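Local coordinates for putative epoxide hydrolase protein (Klebsiella pneumoniae subsp. pneumoniae, PDB 5BOV) that is a putative epoxide hydrolase of the alpha/beta hydrolase fold that may also have monoacylglycerol lipase activity, at residues A195-A198 and K199-A203; P258-P262 and A263-A267. All blocks are in the same frame, centred on the assembly; numbering follows the deposited sequence.

Contact 1: A195-A198 and K199-A203; sequences ATFA and KTARA
A chi1 of 176° swings the F197 ring away from its own backbone N and along the helix toward A201, one turn on, and its CE2 comes to 3.7 Å from A201 CB. The methyl approaches the ring obliquely, a small apolar contact between two buried side chains on the inner side of helix 194-201. In T200, chi1 of -71° sets OG1 opposite the carbonyl carbon, with the methyl CG2 anti to N, and OG1 meets a water that donates to both T200 OG1, at 2.8 Å, and T196 O, at 2.7 Å. The water thus ties a carbonyl to the hydroxyl four residues later. Main-chain bonds carry the turn itself: A201 N to F197 O is 2.9 Å, and K199 N to A195 O and R202 N to A198 O complete the i to i+4 bonding of an alpha-helix. On the exposed side K199 runs fully extended away from the turn. The ring of F197 packs edge-to-face with W183 and H176 of helix 175-186, a helix that A201 and T200 also touch, while T200 OG1 is hydrogen-bonded to D43 OD1 in a loop. Further along, the backbone of A203 is hydrogen-bonded to G70, within the interrupted strand 59-74.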
ATOM      1  N   ALA A 195      19.261   3.981  10.406  1.00 14.17           N
ATOM      2  CA  ALA A 195      18.838   2.637  10.840  1.00 13.80           C
ATOM      3  C   ALA A 195      17.390   2.399  10.519  1.00 12.75           C
ATOM      4  O   ALA A 195      17.045   1.286  10.203  1.00 13.72           O
ATOM      5  CB  ALA A 195      19.049   2.443  12.354  1.00 14.48           C
ATOM      6  N   THR A 196      16.577   3.418  10.609  1.00 12.02           N
ATOM      7  CA  THR A 196      15.168   3.307  10.260  1.00 11.30           C
ATOM      8  C   THR A 196      15.085   2.908   8.831  1.00 10.37           C
ATOM      9  O   THR A 196      14.383   1.923   8.455  1.00  9.80           O
ATOM     10  CB  THR A 196      14.405   4.603  10.584  1.00 11.39           C
ATOM     11  OG1 THR A 196      14.321   4.752  12.019  1.00 12.43           O
ATOM     12  CG2 THR A 196      13.040   4.577  10.005  1.00 11.01           C
ATOM     13  N   PHE A 197      15.842   3.574   7.976  1.00 10.37           N
ATOM     14  CA  PHE A 197      15.796   3.195   6.588  1.00 10.35           C
ATOM     15  C   PHE A 197      16.297   1.782   6.371  1.00 10.12           C
ATOM     16  O   PHE A 197      15.705   0.980   5.653  1.00  9.70           O
ATOM     17  CB  PHE A 197      16.579   4.186   5.680  1.00 10.78           C
ATOM     18  CG  PHE A 197      16.611   3.751   4.298  1.00 11.03           C
ATOM     19  CD1 PHE A 197      15.428   3.810   3.557  1.00 11.03           C
ATOM     20  CD2 PHE A 197      17.703   3.104   3.756  1.00 11.90           C
ATOM     21  CE1 PHE A 197      15.419   3.311   2.291  1.00 11.06           C
ATOM     22  CE2 PHE A 197      17.661   2.591   2.484  1.00 11.79           C
ATOM     23  CZ  PHE A 197      16.520   2.665   1.760  1.00 11.45           C
ATOM     24  N   ALA A 198      17.448   1.477   6.953  1.00 10.22           N
ATOM     25  CA  ALA A 198      18.056   0.196   6.758  1.00 10.49           C
ATOM     26  C   ALA A 198      17.218  -0.991   7.154  1.00 10.62           C
ATOM     27  O   ALA A 198      17.248  -2.068   6.533  1.00 10.48           O
ATOM     28  CB  ALA A 198      19.423   0.148   7.470  1.00 10.82           C
ATOM     29  N   LYS A 199      16.416  -0.803   8.182  1.00 11.19           N
ATOM     30  CA  LYS A 199      15.529  -1.870   8.625  1.00 12.46           C
ATOM     31  C   LYS A 199      14.504  -2.255   7.563  1.00 11.38           C
ATOM     32  O   LYS A 199      14.265  -3.445   7.291  1.00 12.20           O
ATOM     33  CB  LYS A 199      14.849  -1.488   9.909  1.00 14.03           C
ATOM     34  CG  LYS A 199      14.186  -2.668  10.612  1.00 17.13           C
ATOM     35  CD  LYS A 199      13.647  -2.145  11.949  1.00 19.35           C
ATOM     36  CE  LYS A 199      13.269  -3.217  12.951  1.00 22.03           C
ATOM     37  NZ  LYS A 199      12.857  -2.516  14.265  1.00 21.63           N
ATOM     38  N   THR A 200      13.938  -1.261   6.872  1.00 10.66           N
ATOM     39  CA  THR A 200      13.046  -1.556   5.753  1.00 10.30           C
ATOM     40  C   THR A 200      13.837  -1.963   4.506  1.00 10.41           C
ATOM     41  O   THR A 200      13.413  -2.832   3.765  1.00  9.74           O
ATOM     42  CB  THR A 200      12.148  -0.313   5.451  1.00 10.25           C
ATOM     43  OG1 THR A 200      11.206  -0.197   6.536  1.00 10.06           O
ATOM     44  CG2 THR A 200      11.441  -0.442   4.141  1.00  9.63           C
ATOM     45  N   ALA A 201      15.021  -1.420   4.274  1.00 11.31           N
ATOM     46  CA  ALA A 201      15.805  -1.792   3.098  1.00 11.57           C
ATOM     47  C   ALA A 201      16.063  -3.277   3.023  1.00 11.99           C
ATOM     48  O   ALA A 201      16.136  -3.861   1.941  1.00 11.62           O
ATOM     49  CB  ALA A 201      17.108  -1.034   3.061  1.00 11.95           C
ATOM     50  N   ARG A 202      16.208  -3.903   4.181  1.00 13.13           N
ATOM     51  CA  ARG A 202      16.401  -5.325   4.216  1.00 14.98           C
ATOM     52  C   ARG A 202      15.282  -6.064   3.457  1.00 14.63           C
ATOM     53  O   ARG A 202      15.510  -7.070   2.732  1.00 14.78           O
ATOM     54  CB  ARG A 202      16.610  -5.766   5.755  1.00 18.53           C
ATOM     55  CG  ARG A 202      16.736  -7.252   5.973  1.00 23.68           C
ATOM     56  CD  ARG A 202      16.711  -7.744   7.464  1.00 26.58           C
ATOM     57  NE  ARG A 202      16.509  -9.199   7.314  1.00 33.70           N
ATOM     58  CZ  ARG A 202      17.467 -10.094   6.955  1.00 38.98           C
ATOM     59  NH1 ARG A 202      18.782  -9.751   6.785  1.00 36.51           N
ATOM     60  NH2 ARG A 202      17.117 -11.389   6.799  1.00 41.60           N
ATOM     61  N   ALA A 203      14.041  -5.615   3.629  1.00 13.51           N
ATOM     62  CA  ALA A 203      12.915  -6.209   2.971  1.00 12.65           C
ATOM     63  C   ALA A 203      12.861  -5.929   1.486  1.00 12.79           C
ATOM     64  O   ALA A 203      12.311  -6.729   0.731  1.00 11.64           O
ATOM     65  CB  ALA A 203      11.608  -5.725   3.621  1.00 12.47           C
TER
HETATM   66  O   HOH W   1      11.782   1.277   8.827  1.00 10.51           O

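Contact 2: P258-P262 and A263-A267; sequences PHPAP and ASYRA
Y265 folds its ring back over P262, and S264 turns its hydroxyl onto A261 O, so that neighbouring side chains both turn back on the chain at the start of the short helix 262-265. In Y265, chi1 of 51° places CG between the backbone N and the carbonyl carbon, and the ring lies beside the proline, pointing the same way. P262 CA stands over the ring face, 3.8 Å from its centroid and 22° off the normal, a CH-pi contact, and P262 O lies above the same ring toward its rim. P260 comes from another direction, crossing the tyrosine at about a right angle, with its CG 3.8 Å from Y265 CD2 at the ring edge. At the far end of the ring a water accepts from Y265 OH at 2.6 Å and donates to P260 O at 2.7 Å, which fixes the hydroxyl against the incoming chain. S264 has the same kind of first torsion (chi1 78°): its OG donates to A261 O at 2.6 Å, in the carbonyl plane, while S264 N reaches that oxygen at 2.9 Å from well above the plane. One carbonyl therefore receives two donors from one residue. Y265 N adds an i to i+3 bond to P262 O at 3.1 Å, a tight turn in a weakly bonded helix. The buried tyrosine ring rests on T249 of strand 247-252 and on Y273 and H275 of the edge strand 273-278, and P262 also touches H275.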
ATOM      1  N   PRO A 258       3.727  12.500  -5.682  1.00 18.73           N
ATOM      2  CA  PRO A 258       2.555  12.981  -6.434  1.00 18.57           C
ATOM      3  C   PRO A 258       1.255  12.535  -5.731  1.00 17.85           C
ATOM      4  O   PRO A 258       1.186  11.414  -5.215  1.00 17.59           O
ATOM      5  CB  PRO A 258       2.678  12.270  -7.777  1.00 20.75           C
ATOM      6  CG  PRO A 258       4.049  11.672  -7.837  1.00 20.68           C
ATOM      7  CD  PRO A 258       4.542  11.510  -6.446  1.00 20.14           C
ATOM      8  N   HIS A 259       0.327  13.465  -5.565  1.00 16.90           N
ATOM      9  CA  HIS A 259      -0.950  13.145  -4.927  1.00 17.13           C
ATOM     10  C   HIS A 259      -2.035  14.068  -5.428  1.00 16.96           C
ATOM     11  O   HIS A 259      -1.755  15.195  -5.762  1.00 17.60           O
ATOM     12  CB  HIS A 259      -0.828  13.230  -3.382  1.00 15.43           C
ATOM     13  CG  HIS A 259      -0.409  14.557  -2.844  1.00 16.72           C
ATOM     14  ND1 HIS A 259       0.883  14.982  -2.827  1.00 16.59           N
ATOM     15  CD2 HIS A 259      -1.129  15.560  -2.296  1.00 16.62           C
ATOM     16  CE1 HIS A 259       0.960  16.185  -2.262  1.00 17.12           C
ATOM     17  NE2 HIS A 259      -0.261  16.559  -1.937  1.00 17.63           N
ATOM     18  N   PRO A 260      -3.300  13.570  -5.455  1.00 18.26           N
ATOM     19  CA  PRO A 260      -4.401  14.454  -5.852  1.00 18.41           C
ATOM     20  C   PRO A 260      -4.828  15.437  -4.797  1.00 17.93           C
ATOM     21  O   PRO A 260      -4.600  15.258  -3.584  1.00 17.40           O
ATOM     22  CB  PRO A 260      -5.565  13.475  -6.148  1.00 17.73           C
ATOM     23  CG  PRO A 260      -5.149  12.165  -5.705  1.00 18.35           C
ATOM     24  CD  PRO A 260      -3.768  12.200  -5.148  1.00 18.59           C
ATOM     25  N   ALA A 261      -5.470  16.503  -5.241  1.00 18.12           N
ATOM     26  CA  ALA A 261      -6.071  17.417  -4.324  1.00 17.79           C
ATOM     27  C   ALA A 261      -7.308  16.738  -3.710  1.00 16.97           C
ATOM     28  O   ALA A 261      -8.113  16.117  -4.413  1.00 16.30           O
ATOM     29  CB  ALA A 261      -6.496  18.683  -5.024  1.00 17.97           C
ATOM     30  N   PRO A 262      -7.500  16.867  -2.388  1.00 16.98           N
ATOM     31  CA  PRO A 262      -8.710  16.258  -1.768  1.00 17.02           C
ATOM     32  C   PRO A 262     -10.050  16.534  -2.366  1.00 16.75           C
ATOM     33  O   PRO A 262     -10.906  15.619  -2.549  1.00 15.75           O
ATOM     34  CB  PRO A 262      -8.673  16.784  -0.336  1.00 18.10           C
ATOM     35  CG  PRO A 262      -7.248  17.007  -0.076  1.00 17.40           C
ATOM     36  CD  PRO A 262      -6.614  17.470  -1.390  1.00 17.71           C
ATOM     37  N   ALA A 263     -10.298  17.788  -2.804  1.00 16.93           N
ATOM     38  CA  ALA A 263     -11.614  18.028  -3.421  1.00 17.39           C
ATOM     39  C   ALA A 263     -11.852  17.132  -4.637  1.00 16.61           C
ATOM     40  O   ALA A 263     -12.992  16.873  -5.041  1.00 18.33           O
ATOM     41  CB  ALA A 263     -11.735  19.514  -3.837  1.00 19.33           C
ATOM     42  N   SER A 264     -10.778  16.778  -5.329  1.00 14.69           N
ATOM     43  CA  SER A 264     -10.850  16.019  -6.574  1.00 14.40           C
ATOM     44  C   SER A 264     -11.408  14.621  -6.405  1.00 13.65           C
ATOM     45  O   SER A 264     -11.944  14.010  -7.367  1.00 14.83           O
ATOM     46  CB  SER A 264      -9.517  15.983  -7.309  1.00 14.01           C
ATOM     47  OG  SER A 264      -8.573  15.042  -6.754  1.00 13.25           O
ATOM     48  N   TYR A 265     -11.263  14.067  -5.186  1.00 11.95           N
ATOM     49  CA  TYR A 265     -11.713  12.692  -4.948  1.00 10.80           C
ATOM     50  C   TYR A 265     -12.909  12.597  -4.008  1.00 10.79           C
ATOM     51  O   TYR A 265     -13.339  11.476  -3.676  1.00 10.26           O
ATOM     52  CB  TYR A 265     -10.585  11.742  -4.539  1.00 10.91           C
ATOM     53  CG  TYR A 265      -9.709  12.204  -3.413  1.00 10.72           C
ATOM     54  CD1 TYR A 265     -10.152  12.196  -2.098  1.00 10.80           C
ATOM     55  CD2 TYR A 265      -8.369  12.497  -3.650  1.00 10.89           C
ATOM     56  CE1 TYR A 265      -9.299  12.564  -1.062  1.00 10.81           C
ATOM     57  CE2 TYR A 265      -7.499  12.854  -2.631  1.00 10.70           C
ATOM     58  CZ  TYR A 265      -7.958  12.867  -1.311  1.00 11.33           C
ATOM     59  OH  TYR A 265      -7.084  13.231  -0.293  1.00 11.45           O
ATOM     60  N   ARG A 266     -13.510  13.720  -3.641  1.00 10.41           N
ATOM     61  CA  ARG A 266     -14.641  13.676  -2.671  1.00 10.39           C
ATOM     62  C   ARG A 266     -15.747  12.723  -3.143  1.00 10.74           C
ATOM     63  O   ARG A 266     -16.231  11.899  -2.368  1.00 11.00           O
ATOM     64  CB  ARG A 266     -15.191  15.052  -2.392  1.00 10.66           C
ATOM     65  CG  ARG A 266     -16.473  15.057  -1.593  1.00 11.13           C
ATOM     66  CD  ARG A 266     -16.274  14.533  -0.194  1.00 10.94           C
ATOM     67  NE  ARG A 266     -17.529  14.334   0.554  1.00 12.24           N
ATOM     68  CZ  ARG A 266     -18.258  13.204   0.576  1.00 11.79           C
ATOM     69  NH1 ARG A 266     -17.925  12.178  -0.117  1.00 12.31           N
ATOM     70  NH2 ARG A 266     -19.325  13.119   1.339  1.00 12.83           N
ATOM     71  N   ALA A 267     -16.079  12.840  -4.428  1.00 10.91           N
ATOM     72  CA  ALA A 267     -17.217  12.114  -4.933  1.00 11.28           C
ATOM     73  C   ALA A 267     -16.893  10.691  -5.318  1.00 11.33           C
ATOM     74  O   ALA A 267     -17.795   9.995  -5.785  1.00 12.57           O
ATOM     75  CB  ALA A 267     -17.810  12.868  -6.132  1.00 11.64           C
TER
HETATM   76  O   HOH W   2      -4.716  13.915  -1.211  1.00 12.85           O

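In the fold
The two contacts lie on opposite sides of the chain's centre, their own centres about 17 Å (contact 1) and 18 Å (contact 2) from it; these centres are about 31 Å apart and the nearest atoms about 16 Å, so the contacts do not touch. They follow in series along the chain. Contact 1 is one stretch of helix 194-201, whose inner side faces helix 175-186; contact 2 lies within the connection from strand 247-252 to 273-278, one of the two outermost strands. G108, D110 and G112, running from the end of strand 104-108 into helix 111-122, fit the nucleophile elbow of alpha/beta hydrolases, which would probably put the active site there.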